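PDB 4AK2: BT_4661 from Bacteroides thetaiotaomicron, which probably binds heparin and heparan sulphate at the cell surface for a gut bacterium's heparin utilisation system, this chain being its ligand-binding domain. Local coordinates for residues A[61-66]-A[163-168]; A[246-251]-A[271-276]; A[26-31]-A[109-114]; A[157-162]-A[201-206]. One frame throughout, in Å; residues are numbered along the deposited sequence.

Three of the four contacts converge on the bound heparin-type glycan, and contact 3 lies away from it. Contact 2 pairs the central strand 241-254 with 268-276. That strand is flanked on its other edge by 163-168 of contact 1, where F165 N bonds to I248 O at 2.8 Å, and by 157-161 of contact 4, where R161 N bonds to Q250 O at 2.8 Å. Contacts 1 and 2 share one sulfated iduronate through D163 and Q250; Q250 also holds R162 of contact 4. Contacts 1 and 3 reach the two outer strands of the four-stranded sheet, which contact 1 joins to the larger sheet. Contact 3, centred about 24 Å from contact 4's centre, meets contact 2 through F112 and F273.

Contact 1. Residues A[61-66]-A[163-168]; sequences LKHNPN and DFFYYN. With NA (sodium ion), chain C; IDS (2-O-sulfo-alpha-L-idopyranuronic acid), chain B.
H63 and Y167 meet where an edge strand of the four-stranded sheet, 61-63, packs across strand 163-168 of the other sheet, their axes 8.2 Å apart. Followed outward, H63 CB lies 3.6 Å from Y167 CE2. CG stands anti to the backbone N (chi1 -164°), which brings the imidazole to the Y167 hydroxyl at one edge and to the F165 face with another. H63 ND1 and Y167 OH share a nearly straight hydrogen bond of 2.7 Å. H63 CE1 points into the face of F165, 3.4 Å from F165 CD1, in an edge-to-face stack with planes at 66°. Histidine suits this place because one ring offers both polar edges and a C-H for the phenyl. Beside it, aliphatic K62 carbons cover a face of Y167. H63 NE2 meets water 2 at 2.7 Å. That water binds the sodium ion together with D163 O and S270. D163 also links metal to glycan, its OD2 accepting a hydrogen bond from iduronate O3 at 2.6 Å.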
# COMPACT_ATOMS: atom_id res chain seq x y z
N LEU A 61 11.89 -7.47 3.69
CA LEU A 61 11.54 -6.09 3.38
C LEU A 61 11.23 -5.92 1.89
O LEU A 61 12.02 -6.34 1.02
CB LEU A 61 12.68 -5.16 3.81
CG LEU A 61 12.56 -3.64 3.73
CD1 LEU A 61 12.73 -3.14 2.29
CD2 LEU A 61 11.24 -3.14 4.31
N LYS A 62 10.06 -5.37 1.56
CA LYS A 62 9.74 -5.06 0.16
C LYS A 62 9.91 -3.59 -0.17
O LYS A 62 10.55 -3.25 -1.17
CB LYS A 62 8.32 -5.51 -0.21
CG LYS A 62 8.12 -6.98 0.05
CD LYS A 62 9.04 -7.87 -0.76
CE LYS A 62 8.65 -7.86 -2.22
NZ LYS A 62 9.24 -9.05 -2.89
N HIS A 63 9.37 -2.71 0.65
CA HIS A 63 9.43 -1.28 0.38
C HIS A 63 9.80 -0.50 1.63
O HIS A 63 9.28 -0.79 2.70
CB HIS A 63 8.08 -0.78 -0.18
CG HIS A 63 8.22 0.59 -0.81
ND1 HIS A 63 8.85 0.75 -2.01
CD2 HIS A 63 7.92 1.85 -0.35
CE1 HIS A 63 8.93 2.06 -2.30
NE2 HIS A 63 8.35 2.75 -1.30
N ASN A 64 10.74 0.47 1.58
CA ASN A 64 11.43 0.98 0.39
C ASN A 64 12.84 0.37 0.38
O ASN A 64 13.62 0.52 1.35
CB ASN A 64 11.53 2.51 0.54
CG ASN A 64 12.14 3.21 -0.66
OD1 ASN A 64 12.96 2.67 -1.41
ND2 ASN A 64 11.72 4.46 -0.85
N PRO A 65 13.18 -0.35 -0.70
CA PRO A 65 14.45 -1.04 -0.69
C PRO A 65 15.67 -0.09 -0.56
O PRO A 65 16.73 -0.52 -0.11
CB PRO A 65 14.45 -1.81 -2.03
CG PRO A 65 13.54 -0.99 -2.91
CD PRO A 65 12.48 -0.47 -1.99
N ASN A 66 15.49 1.20 -0.90
CA ASN A 66 16.63 2.17 -0.92
C ASN A 66 17.05 2.57 0.49
O ASN A 66 18.17 2.98 0.72
CB ASN A 66 16.23 3.45 -1.68
CG ASN A 66 15.95 3.20 -3.15
OD1 ASN A 66 14.82 3.46 -3.65
ND2 ASN A 66 16.87 2.54 -3.79
N ASP A 163 7.82 8.30 -8.53
CA ASP A 163 8.30 7.28 -7.61
C ASP A 163 7.20 6.22 -7.39
O ASP A 163 6.77 5.98 -6.24
CB ASP A 163 8.81 7.91 -6.30
CG ASP A 163 10.02 8.82 -6.49
OD1 ASP A 163 10.71 8.68 -7.50
OD2 ASP A 163 10.20 9.64 -5.60
N PHE A 164 6.82 5.57 -8.47
CA PHE A 164 5.83 4.51 -8.44
C PHE A 164 6.56 3.18 -8.33
O PHE A 164 7.57 2.94 -9.01
CB PHE A 164 4.98 4.52 -9.70
CG PHE A 164 4.24 5.81 -9.92
CD1 PHE A 164 2.98 5.99 -9.39
CD2 PHE A 164 4.81 6.84 -10.68
CE1 PHE A 164 2.29 7.17 -9.60
CE2 PHE A 164 4.13 8.03 -10.90
CZ PHE A 164 2.87 8.21 -10.35
N PHE A 165 6.08 2.30 -7.45
CA PHE A 165 6.69 0.98 -7.23
C PHE A 165 5.55 -0.03 -7.17
O PHE A 165 4.46 0.27 -6.58
CB PHE A 165 7.39 0.87 -5.89
CG PHE A 165 8.58 1.81 -5.71
CD1 PHE A 165 8.37 3.18 -5.43
CD2 PHE A 165 9.90 1.33 -5.75
CE1 PHE A 165 9.42 4.05 -5.22
CE2 PHE A 165 10.95 2.22 -5.52
CZ PHE A 165 10.72 3.56 -5.27
N TYR A 166 5.76 -1.24 -7.66
CA TYR A 166 4.78 -2.29 -7.55
C TYR A 166 5.39 -3.55 -7.02
O TYR A 166 6.51 -3.97 -7.48
CB TYR A 166 4.16 -2.58 -8.93
CG TYR A 166 3.09 -3.64 -8.91
CD1 TYR A 166 1.77 -3.29 -8.66
CD2 TYR A 166 3.38 -4.97 -9.17
CE1 TYR A 166 0.77 -4.24 -8.63
CE2 TYR A 166 2.41 -5.96 -9.14
CZ TYR A 166 1.08 -5.56 -8.86
OH TYR A 166 0.01 -6.45 -8.85
N TYR A 167 4.72 -4.27 -6.12
CA TYR A 167 5.24 -5.51 -5.55
C TYR A 167 4.20 -6.59 -5.78
O TYR A 167 3.10 -6.54 -5.20
CB TYR A 167 5.53 -5.36 -4.05
CG TYR A 167 6.55 -4.28 -3.86
CD1 TYR A 167 7.92 -4.56 -4.11
CD2 TYR A 167 6.21 -2.98 -3.53
CE1 TYR A 167 8.88 -3.57 -4.06
CE2 TYR A 167 7.20 -1.97 -3.43
CZ TYR A 167 8.54 -2.28 -3.69
OH TYR A 167 9.52 -1.31 -3.63
N ASN A 168 4.52 -7.56 -6.62
CA ASN A 168 3.64 -8.71 -6.81
C ASN A 168 3.54 -9.45 -5.50
O ASN A 168 4.53 -9.62 -4.76
CB ASN A 168 4.25 -9.66 -7.86
CG ASN A 168 3.34 -10.83 -8.14
OD1 ASN A 168 2.14 -10.67 -8.29
ND2 ASN A 168 3.89 -12.03 -8.17
NA NA C . 6.82 6.61 -3.45
C1 IDS B . 14.44 13.12 -5.70
C2 IDS B . 13.18 12.71 -4.97
C3 IDS B . 12.98 11.18 -4.83
C4 IDS B . 14.26 10.48 -4.40
C5 IDS B . 15.37 10.92 -5.37
C6 IDS B . 16.64 10.17 -5.15
O2 IDS B . 13.17 13.40 -3.71
O3 IDS B . 12.55 10.66 -6.10
O4 IDS B . 14.54 10.88 -3.06
O5 IDS B . 15.54 12.34 -5.26
O6A IDS B . 16.59 8.93 -5.26
O6B IDS B . 17.69 10.79 -4.87
S IDS B . 11.87 13.66 -2.93
O1S IDS B . 12.19 14.83 -2.10
O2S IDS B . 10.83 13.91 -3.93
O3S IDS B . 11.61 12.42 -2.13
O HOH W 1 7.19 -8.80 -4.92
O HOH W 2 8.15 5.47 -1.58

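Contact 2. Residues A[246-251]-A[271-276]; sequences AMIGQI and PIFIWF. With IDS (2-O-sulfo-alpha-L-idopyranuronic acid), chain B.
I248 lies over one face of the F273 ring, its CB 3.7 Å from the ring centroid and only 16° off the normal, a CH-pi contact. With CG1 anti to the backbone N (chi1 -177°), CD1 is carried out to F273 CE2, while CG2 meets F273 CZ; a branched aliphatic residue suits so flat a partner. The F273 ring leans across toward the neighbouring strand, against the small A246 methyl, whose CB is 3.7 Å from F273 CD1. M247 and I274 point to the other side of the sheet, where M247 CB meets the edge of F276 at CE2 (3.9 Å). Their backbones form an antiparallel hydrogen-bonded pair: M247 N to I274 O at 2.8 Å, and I274 N to M247 O at 2.9 Å. Next to it water 3 donates to both M247 O and I272 O, and farther on water 4 links G249 O to I272 N. Q250 leads away from the pair, and its extended chain brings NE2 to a sulfate oxygen, O2S of the iduronate, at 3.0 Å. These are neighbouring antiparallel strands of the larger mixed sheet, regular at M247 and I274 and bridged by waters beyond, with Q250 of the same strand in the glycan pocket.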
# COMPACT_ATOMS: atom_id res chain seq x y z
N ALA A 246 0.80 -4.91 -4.66
CA ALA A 246 0.65 -3.64 -3.97
C ALA A 246 1.43 -2.53 -4.68
O ALA A 246 2.61 -2.73 -5.02
CB ALA A 246 1.11 -3.75 -2.53
N MET A 247 0.83 -1.38 -4.86
CA MET A 247 1.43 -0.20 -5.52
C MET A 247 1.52 0.96 -4.59
O MET A 247 0.53 1.32 -3.88
CB MET A 247 0.65 0.15 -6.80
CG MET A 247 1.26 1.31 -7.62
SD MET A 247 0.89 2.98 -7.04
CE MET A 247 -0.80 3.15 -7.61
N ILE A 248 2.70 1.59 -4.58
CA ILE A 248 2.90 2.86 -3.88
C ILE A 248 3.42 3.91 -4.85
O ILE A 248 4.24 3.54 -5.73
CB ILE A 248 3.75 2.68 -2.62
CG1 ILE A 248 3.89 4.00 -1.86
CG2 ILE A 248 5.15 2.12 -2.97
CD1 ILE A 248 4.52 3.84 -0.48
N GLY A 249 2.99 5.15 -4.73
CA GLY A 249 3.54 6.29 -5.52
C GLY A 249 3.61 7.50 -4.67
O GLY A 249 2.86 7.66 -3.71
N GLN A 250 4.52 8.43 -4.98
CA GLN A 250 4.55 9.72 -4.33
C GLN A 250 3.41 10.58 -4.82
O GLN A 250 3.12 10.64 -6.03
CB GLN A 250 5.91 10.43 -4.60
CG GLN A 250 6.03 11.66 -3.73
CD GLN A 250 7.20 12.53 -4.16
OE1 GLN A 250 7.02 13.39 -5.02
NE2 GLN A 250 8.41 12.25 -3.61
N ILE A 251 2.82 11.27 -3.84
CA ILE A 251 1.69 12.18 -4.08
C ILE A 251 2.12 13.59 -3.63
O ILE A 251 2.82 13.74 -2.62
CB ILE A 251 0.43 11.70 -3.29
CG1 ILE A 251 -0.02 10.34 -3.82
CG2 ILE A 251 -0.71 12.70 -3.40
CD1 ILE A 251 -1.04 9.64 -2.90
N PRO A 271 1.57 8.45 1.21
CA PRO A 271 0.72 8.14 2.38
C PRO A 271 -0.17 6.91 2.22
O PRO A 271 -0.90 6.56 3.19
CB PRO A 271 -0.13 9.43 2.46
CG PRO A 271 -0.39 9.78 1.01
CD PRO A 271 1.01 9.54 0.37
N ILE A 272 -0.19 6.29 1.06
CA ILE A 272 -1.18 5.22 0.82
C ILE A 272 -0.60 4.11 -0.05
O ILE A 272 0.06 4.37 -1.06
CB ILE A 272 -2.49 5.81 0.21
CG1 ILE A 272 -3.61 4.75 0.13
CG2 ILE A 272 -2.27 6.43 -1.16
CD1 ILE A 272 -4.99 5.33 -0.21
N PHE A 273 -0.89 2.89 0.34
CA PHE A 273 -0.60 1.73 -0.47
C PHE A 273 -1.87 1.18 -1.09
O PHE A 273 -2.91 1.14 -0.39
CB PHE A 273 0.05 0.61 0.38
CG PHE A 273 1.49 0.31 0.05
CD1 PHE A 273 1.80 -0.38 -1.12
CD2 PHE A 273 2.46 0.64 0.96
CE1 PHE A 273 3.13 -0.67 -1.43
CE2 PHE A 273 3.80 0.33 0.69
CZ PHE A 273 4.12 -0.34 -0.51
N ILE A 274 -1.87 0.82 -2.35
CA ILE A 274 -3.03 0.20 -2.98
C ILE A 274 -2.74 -1.30 -3.12
O ILE A 274 -1.72 -1.70 -3.69
CB ILE A 274 -3.27 0.75 -4.42
CG1 ILE A 274 -3.29 2.28 -4.46
CG2 ILE A 274 -4.53 0.12 -5.01
CD1 ILE A 274 -4.14 2.97 -3.46
N TRP A 275 -3.59 -2.15 -2.56
CA TRP A 275 -3.42 -3.58 -2.61
C TRP A 275 -4.48 -4.18 -3.48
O TRP A 275 -5.69 -4.15 -3.08
CB TRP A 275 -3.39 -4.18 -1.21
CG TRP A 275 -3.24 -5.67 -1.12
CD1 TRP A 275 -3.05 -6.59 -2.14
CD2 TRP A 275 -3.30 -6.44 0.11
NE1 TRP A 275 -2.97 -7.88 -1.61
CE2 TRP A 275 -3.12 -7.84 -0.27
CE3 TRP A 275 -3.49 -6.11 1.45
CZ2 TRP A 275 -3.16 -8.86 0.68
CZ3 TRP A 275 -3.51 -7.13 2.40
CH2 TRP A 275 -3.34 -8.48 2.02
N PHE A 276 -4.16 -4.67 -4.66
CA PHE A 276 -5.08 -5.29 -5.61
C PHE A 276 -5.20 -6.76 -5.33
O PHE A 276 -4.22 -7.49 -5.25
CB PHE A 276 -4.53 -5.16 -7.05
CG PHE A 276 -4.18 -3.75 -7.45
CD1 PHE A 276 -5.10 -2.89 -8.06
CD2 PHE A 276 -2.87 -3.28 -7.27
CE1 PHE A 276 -4.77 -1.61 -8.45
CE2 PHE A 276 -2.53 -1.99 -7.65
CZ PHE A 276 -3.47 -1.15 -8.24
C1 IDS B . 14.44 13.12 -5.70
C2 IDS B . 13.18 12.71 -4.97
C3 IDS B . 12.98 11.18 -4.83
C4 IDS B . 14.26 10.48 -4.40
C5 IDS B . 15.37 10.92 -5.37
C6 IDS B . 16.64 10.17 -5.15
O2 IDS B . 13.17 13.40 -3.71
O3 IDS B . 12.55 10.66 -6.10
O4 IDS B . 14.54 10.88 -3.06
O5 IDS B . 15.54 12.34 -5.26
O6A IDS B . 16.59 8.93 -5.26
O6B IDS B . 17.69 10.79 -4.87
S IDS B . 11.87 13.66 -2.93
O1S IDS B . 12.19 14.83 -2.10
O2S IDS B . 10.83 13.91 -3.93
O3S IDS B . 11.61 12.42 -2.13
O HOH W 3 -0.19 4.35 -3.82
O HOH W 4 1.33 6.85 -1.46

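Contact 3. Residues A[26-31]-A[109-114]; sequences DQFRIE and QPVFFH
F28 and F113 sit side by side on one face of a parallel strand pair, F28 CB 4.0 Å from F113 CD2, and V111 CG1 fills in beside F28 CD1. Strand 27-30 is outermost in the four-stranded mixed sheet, added in parallel to 105-115, whose other neighbour runs antiparallel. Here the packing is close and apolar: V111 lies on I79, F113 on I79 and I81, F28 on P41. The backbones are laced by bonds such as F28 N to F112 O (2.9 Å). Only the D26 and Q109 side chains meet through water: D26 OD2 and Q109 NE2 stay 4.1 Å apart, joined by water 6. The buried D26 carboxylate also accepts from the backbone N of Y12 and G13, and Q109 NE2 donates to F10 O. On the opposite face R29 NE donates to H114 ND1 at 2.9 Å (166°), within the imidazole plane, the guanidinium standing at 85° to the ring. Because ND1 accepts this bond, H114 probably carries its proton on NE2 and is neutral, while other R29 nitrogens turn to Y127 O and T128.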
# COMPACT_ATOMS: atom_id res chain seq x y z
N ASP A 26 -3.16 -5.81 7.48
CA ASP A 26 -2.31 -5.64 8.65
C ASP A 26 -1.46 -4.40 8.45
O ASP A 26 -0.67 -4.33 7.47
CB ASP A 26 -1.45 -6.88 8.88
CG ASP A 26 -2.23 -8.06 9.43
OD1 ASP A 26 -3.39 -7.88 9.86
OD2 ASP A 26 -1.65 -9.17 9.44
N GLN A 27 -1.65 -3.38 9.27
CA GLN A 27 -1.08 -2.06 8.99
C GLN A 27 -0.90 -1.25 10.25
O GLN A 27 -1.74 -1.27 11.14
CB GLN A 27 -1.96 -1.34 7.96
CG GLN A 27 -3.33 -0.88 8.51
CD GLN A 27 -4.28 -0.57 7.38
OE1 GLN A 27 -4.25 0.50 6.80
NE2 GLN A 27 -5.18 -1.53 7.08
N PHE A 28 0.27 -0.59 10.35
CA PHE A 28 0.68 0.12 11.55
C PHE A 28 1.21 1.49 11.23
O PHE A 28 2.06 1.63 10.36
CB PHE A 28 1.75 -0.71 12.30
CG PHE A 28 1.18 -2.02 12.74
CD1 PHE A 28 1.18 -3.12 11.89
CD2 PHE A 28 0.53 -2.14 13.97
CE1 PHE A 28 0.54 -4.31 12.26
CE2 PHE A 28 -0.11 -3.33 14.33
CZ PHE A 28 -0.13 -4.39 13.49
N ARG A 29 0.68 2.48 11.92
CA ARG A 29 1.13 3.85 11.77
C ARG A 29 2.07 4.19 12.91
O ARG A 29 1.82 3.89 14.08
CB ARG A 29 -0.08 4.82 11.77
CG ARG A 29 0.35 6.29 11.78
CD ARG A 29 -0.81 7.21 11.42
NE ARG A 29 -1.13 7.12 10.00
CZ ARG A 29 -2.35 6.99 9.47
NH1 ARG A 29 -3.48 6.89 10.23
NH2 ARG A 29 -2.44 6.96 8.15
N ILE A 30 3.15 4.87 12.55
CA ILE A 30 4.01 5.56 13.52
C ILE A 30 3.53 7.01 13.51
O ILE A 30 3.58 7.68 12.47
CB ILE A 30 5.51 5.45 13.16
CG1 ILE A 30 5.91 3.96 13.05
CG2 ILE A 30 6.34 6.20 14.19
CD1 ILE A 30 5.80 3.34 11.68
N GLU A 31 3.03 7.47 14.65
CA GLU A 31 2.41 8.79 14.75
C GLU A 31 3.41 9.90 14.40
O GLU A 31 4.62 9.76 14.60
CB GLU A 31 1.85 9.03 16.16
CG GLU A 31 2.95 9.23 17.23
CD GLU A 31 2.37 9.42 18.64
OE1 GLU A 31 1.29 10.06 18.79
OE2 GLU A 31 2.99 8.91 19.60
N GLN A 109 2.11 -13.30 3.92
CA GLN A 109 1.15 -12.17 3.88
C GLN A 109 1.92 -10.86 4.03
O GLN A 109 2.94 -10.84 4.70
CB GLN A 109 0.19 -12.23 5.06
CG GLN A 109 -0.63 -13.53 5.16
CD GLN A 109 -1.53 -13.61 6.37
OE1 GLN A 109 -2.17 -14.66 6.59
NE2 GLN A 109 -1.64 -12.52 7.10
N PRO A 110 1.44 -9.79 3.42
CA PRO A 110 2.08 -8.49 3.65
C PRO A 110 1.71 -7.87 5.00
O PRO A 110 0.57 -8.11 5.55
CB PRO A 110 1.50 -7.63 2.52
CG PRO A 110 0.11 -8.20 2.33
CD PRO A 110 0.26 -9.70 2.53
N VAL A 111 2.59 -7.04 5.55
CA VAL A 111 2.33 -6.13 6.63
C VAL A 111 2.80 -4.75 6.20
O VAL A 111 3.93 -4.63 5.67
CB VAL A 111 2.96 -6.57 7.98
CG1 VAL A 111 2.64 -5.57 9.10
CG2 VAL A 111 2.54 -7.98 8.33
N PHE A 112 2.02 -3.71 6.44
CA PHE A 112 2.29 -2.38 5.97
C PHE A 112 2.52 -1.42 7.11
O PHE A 112 1.99 -1.59 8.22
CB PHE A 112 1.12 -1.90 5.13
CG PHE A 112 0.82 -2.75 3.93
CD1 PHE A 112 -0.06 -3.83 4.03
CD2 PHE A 112 1.30 -2.42 2.66
CE1 PHE A 112 -0.39 -4.58 2.92
CE2 PHE A 112 0.99 -3.19 1.55
CZ PHE A 112 0.08 -4.26 1.66
N PHE A 113 3.32 -0.39 6.82
CA PHE A 113 3.68 0.65 7.78
C PHE A 113 3.55 2.02 7.20
O PHE A 113 3.83 2.22 6.03
CB PHE A 113 5.14 0.45 8.28
CG PHE A 113 5.32 -0.81 9.04
CD1 PHE A 113 5.57 -2.02 8.36
CD2 PHE A 113 5.24 -0.82 10.43
CE1 PHE A 113 5.69 -3.24 9.08
CE2 PHE A 113 5.35 -2.02 11.15
CZ PHE A 113 5.61 -3.23 10.48
N HIS A 114 3.10 2.97 8.02
CA HIS A 114 3.06 4.39 7.61
C HIS A 114 3.71 5.21 8.66
O HIS A 114 3.32 5.18 9.84
CB HIS A 114 1.61 4.88 7.46
CG HIS A 114 1.52 6.37 7.10
ND1 HIS A 114 0.79 7.27 7.80
CD2 HIS A 114 2.16 7.08 6.09
CE1 HIS A 114 0.92 8.49 7.25
NE2 HIS A 114 1.77 8.39 6.21
O HOH W 5 -2.11 -7.37 5.42
O HOH W 6 -0.21 -10.12 7.40

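Contact 4. Residues A[157-162]-A[201-206]; sequences RLDYRR and TSRKPM. With SGN (2-deoxy-6-O-sulfo-2-(sulfoamino)-alpha-D-glucopyranose), chain D; IDS (2-O-sulfo-alpha-L-idopyranuronic acid), chain E.
D159 and R203 form a salt bridge without a directed N-H: D159 OD2 lies 3.1 Å from R203 NH1 but well out of the guanidinium plane, and the two flat groups are turned 70° apart. Charge alone draws them together, for R203 spends its N-H groups partly on E210 and D259, and D159 OD2 also takes a hydrogen bond from S207. R203 CB packs 3.4 Å from R161 O. At the other end, bends at chi2 and chi3 lay M206 CE over the Y160 ring, 3.5 Å from Y160 CE2, a CH-pi contact; M206 SD sits above the same ring at a distance, 5.3 Å from its centroid, a Met-aromatic contact. Unbranched methionine can curl onto a tyrosine in this way. Water 7 knits D159 OD1, Y160 N and M206 O together. Toward the glycan, R203 N donates to the N-sulfate oxygen O3S of the glucosamine (2.7 Å), and T201 OG1 to its 6-sulfate. R161, positioned by NE donating to Q261 O, has N-sulfate O1S over one guanidinium face, and its NH1 and NH2 both donate to O3 of that glucosamine. R162, its NH1 held by Q250 OE1, grips the carboxylate of a second iduronate, next to this glucosamine, with NE on O6B (2.8 Å, 169°) and NH2 on O6A. In-plane N-H donors thus meet carboxylate and hydroxyl oxygens while a sulfate oxygen lies over R161, consistent with binding a sulfated, carboxylated glycan.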
# COMPACT_ATOMS: atom_id res chain seq x y z
N ARG A 157 -5.32 20.69 -3.19
CA ARG A 157 -5.23 19.85 -4.39
C ARG A 157 -4.18 18.78 -4.16
O ARG A 157 -3.17 19.05 -3.51
CB ARG A 157 -4.88 20.67 -5.66
CG ARG A 157 -5.89 21.78 -5.99
CD ARG A 157 -7.28 21.27 -6.40
NE ARG A 157 -8.15 22.38 -6.76
CZ ARG A 157 -8.85 23.10 -5.91
NH1 ARG A 157 -8.85 22.80 -4.61
NH2 ARG A 157 -9.60 24.09 -6.37
N LEU A 158 -4.40 17.57 -4.68
CA LEU A 158 -3.60 16.39 -4.31
C LEU A 158 -3.51 15.47 -5.52
O LEU A 158 -4.51 15.16 -6.15
CB LEU A 158 -4.33 15.68 -3.15
CG LEU A 158 -3.54 14.53 -2.50
CD1 LEU A 158 -2.32 15.07 -1.72
CD2 LEU A 158 -4.43 13.77 -1.54
N ASP A 159 -2.29 15.08 -5.92
CA ASP A 159 -2.16 14.27 -7.14
C ASP A 159 -0.93 13.40 -7.13
O ASP A 159 0.13 13.86 -6.66
CB ASP A 159 -2.09 15.22 -8.35
CG ASP A 159 -2.55 14.61 -9.65
OD1 ASP A 159 -3.45 13.76 -9.64
OD2 ASP A 159 -2.03 15.02 -10.73
N TYR A 160 -1.04 12.17 -7.62
CA TYR A 160 0.18 11.37 -7.83
C TYR A 160 1.13 12.13 -8.73
O TYR A 160 0.76 12.89 -9.62
CB TYR A 160 -0.19 10.03 -8.44
CG TYR A 160 -0.71 8.99 -7.46
CD1 TYR A 160 0.17 8.15 -6.79
CD2 TYR A 160 -2.09 8.82 -7.21
CE1 TYR A 160 -0.25 7.17 -5.90
CE2 TYR A 160 -2.51 7.87 -6.33
CZ TYR A 160 -1.64 7.04 -5.69
OH TYR A 160 -2.11 6.05 -4.84
N ARG A 161 2.42 11.82 -8.51
CA ARG A 161 3.53 12.57 -9.18
C ARG A 161 4.67 11.73 -9.74
O ARG A 161 5.10 11.98 -10.89
CB ARG A 161 4.09 13.66 -8.26
CG ARG A 161 5.24 14.52 -8.84
CD ARG A 161 4.82 15.22 -10.13
NE ARG A 161 5.89 16.06 -10.67
CZ ARG A 161 6.88 15.60 -11.44
NH1 ARG A 161 6.95 14.30 -11.76
NH2 ARG A 161 7.83 16.42 -11.84
N ARG A 162 5.24 10.85 -8.93
CA ARG A 162 6.55 10.24 -9.27
C ARG A 162 6.74 9.05 -8.33
O ARG A 162 5.93 8.84 -7.41
CB ARG A 162 7.71 11.24 -9.09
CG ARG A 162 7.86 11.82 -7.71
CD ARG A 162 9.17 12.55 -7.46
NE ARG A 162 9.34 13.77 -8.27
CZ ARG A 162 8.87 14.98 -7.97
NH1 ARG A 162 8.04 15.16 -6.93
NH2 ARG A 162 9.17 16.02 -8.76
N THR A 201 7.70 7.52 -17.65
CA THR A 201 7.69 7.37 -16.19
C THR A 201 6.91 8.52 -15.56
O THR A 201 7.09 8.84 -14.40
CB THR A 201 9.12 7.30 -15.61
OG1 THR A 201 9.83 8.49 -15.95
CG2 THR A 201 9.90 6.09 -16.17
N SER A 202 6.05 9.14 -16.36
CA SER A 202 5.31 10.36 -15.94
C SER A 202 4.17 10.04 -14.97
O SER A 202 3.76 8.86 -14.79
CB SER A 202 4.76 11.11 -17.16
OG SER A 202 3.63 10.42 -17.69
N ARG A 203 3.59 11.08 -14.38
CA ARG A 203 2.44 10.89 -13.50
C ARG A 203 1.17 10.58 -14.28
O ARG A 203 0.16 10.21 -13.67
CB ARG A 203 2.22 12.15 -12.68
CG ARG A 203 1.72 13.34 -13.49
CD ARG A 203 1.37 14.54 -12.64
NE ARG A 203 0.94 15.65 -13.49
CZ ARG A 203 0.39 16.77 -13.04
NH1 ARG A 203 0.14 16.94 -11.74
NH2 ARG A 203 0.04 17.71 -13.91
N LYS A 204 1.19 10.69 -15.61
CA LYS A 204 -0.08 10.79 -16.36
C LYS A 204 -1.10 9.67 -16.10
O LYS A 204 -2.30 9.99 -15.89
CB LYS A 204 0.18 10.99 -17.84
CG LYS A 204 0.84 12.33 -18.15
CD LYS A 204 1.32 12.42 -19.59
CE LYS A 204 2.06 13.73 -19.84
NZ LYS A 204 2.67 13.62 -21.19
N PRO A 205 -0.66 8.39 -16.06
CA PRO A 205 -1.69 7.33 -15.88
C PRO A 205 -2.40 7.35 -14.53
O PRO A 205 -3.44 6.69 -14.39
CB PRO A 205 -0.87 6.03 -16.04
CG PRO A 205 0.33 6.43 -16.90
CD PRO A 205 0.68 7.80 -16.32
N MET A 206 -1.82 8.05 -13.57
CA MET A 206 -2.33 8.09 -12.20
C MET A 206 -2.80 9.48 -11.78
O MET A 206 -3.05 9.72 -10.59
CB MET A 206 -1.27 7.57 -11.23
CG MET A 206 -1.15 6.05 -11.22
SD MET A 206 -2.65 5.15 -10.74
CE MET A 206 -3.10 5.83 -9.14
C1 SGN D . 8.05 13.42 -16.79
C2 SGN D . 8.02 13.69 -15.28
C3 SGN D . 9.45 14.03 -14.82
C4 SGN D . 10.42 12.95 -15.26
C5 SGN D . 10.37 12.72 -16.77
C6 SGN D . 11.20 11.48 -17.14
N2 SGN D . 7.07 14.75 -14.99
O1 SGN D . 8.30 14.62 -17.51
O3 SGN D . 9.42 14.11 -13.40
O4 SGN D . 11.77 13.42 -15.03
O5 SGN D . 9.01 12.41 -17.09
O6 SGN D . 11.19 11.29 -18.54
S1 SGN D . 5.50 14.51 -14.88
O1S SGN D . 4.95 15.59 -14.10
O2S SGN D . 4.85 14.41 -16.17
O3S SGN D . 5.33 13.15 -14.13
S2 SGN D . 11.81 10.02 -19.15
O4S SGN D . 13.25 10.05 -18.94
O5S SGN D . 11.47 10.09 -20.75
O6S SGN D . 11.11 8.86 -18.57
C1 IDS E . 12.53 12.66 -14.08
C2 IDS E . 14.01 13.03 -14.25
C3 IDS E . 14.35 14.42 -13.69
C4 IDS E . 13.75 14.68 -12.31
C5 IDS E . 12.25 14.33 -12.35
C6 IDS E . 11.51 14.51 -11.05
O2 IDS E . 14.81 12.05 -13.57
O3 IDS E . 13.93 15.45 -14.59
O4 IDS E . 14.39 13.87 -11.31
O5 IDS E . 12.11 12.96 -12.75
O6A IDS E . 11.38 15.66 -10.56
O6B IDS E . 11.06 13.47 -10.50
S IDS E . 15.29 10.73 -14.28
O1S IDS E . 15.93 9.86 -13.30
O2S IDS E . 14.08 10.12 -14.87
O3S IDS E . 16.20 11.23 -15.31
O HOH W 7 -3.89 11.40 -8.64
O HOH W 8 1.32 15.71 -9.14
O HOH W 9 7.11 10.99 -12.64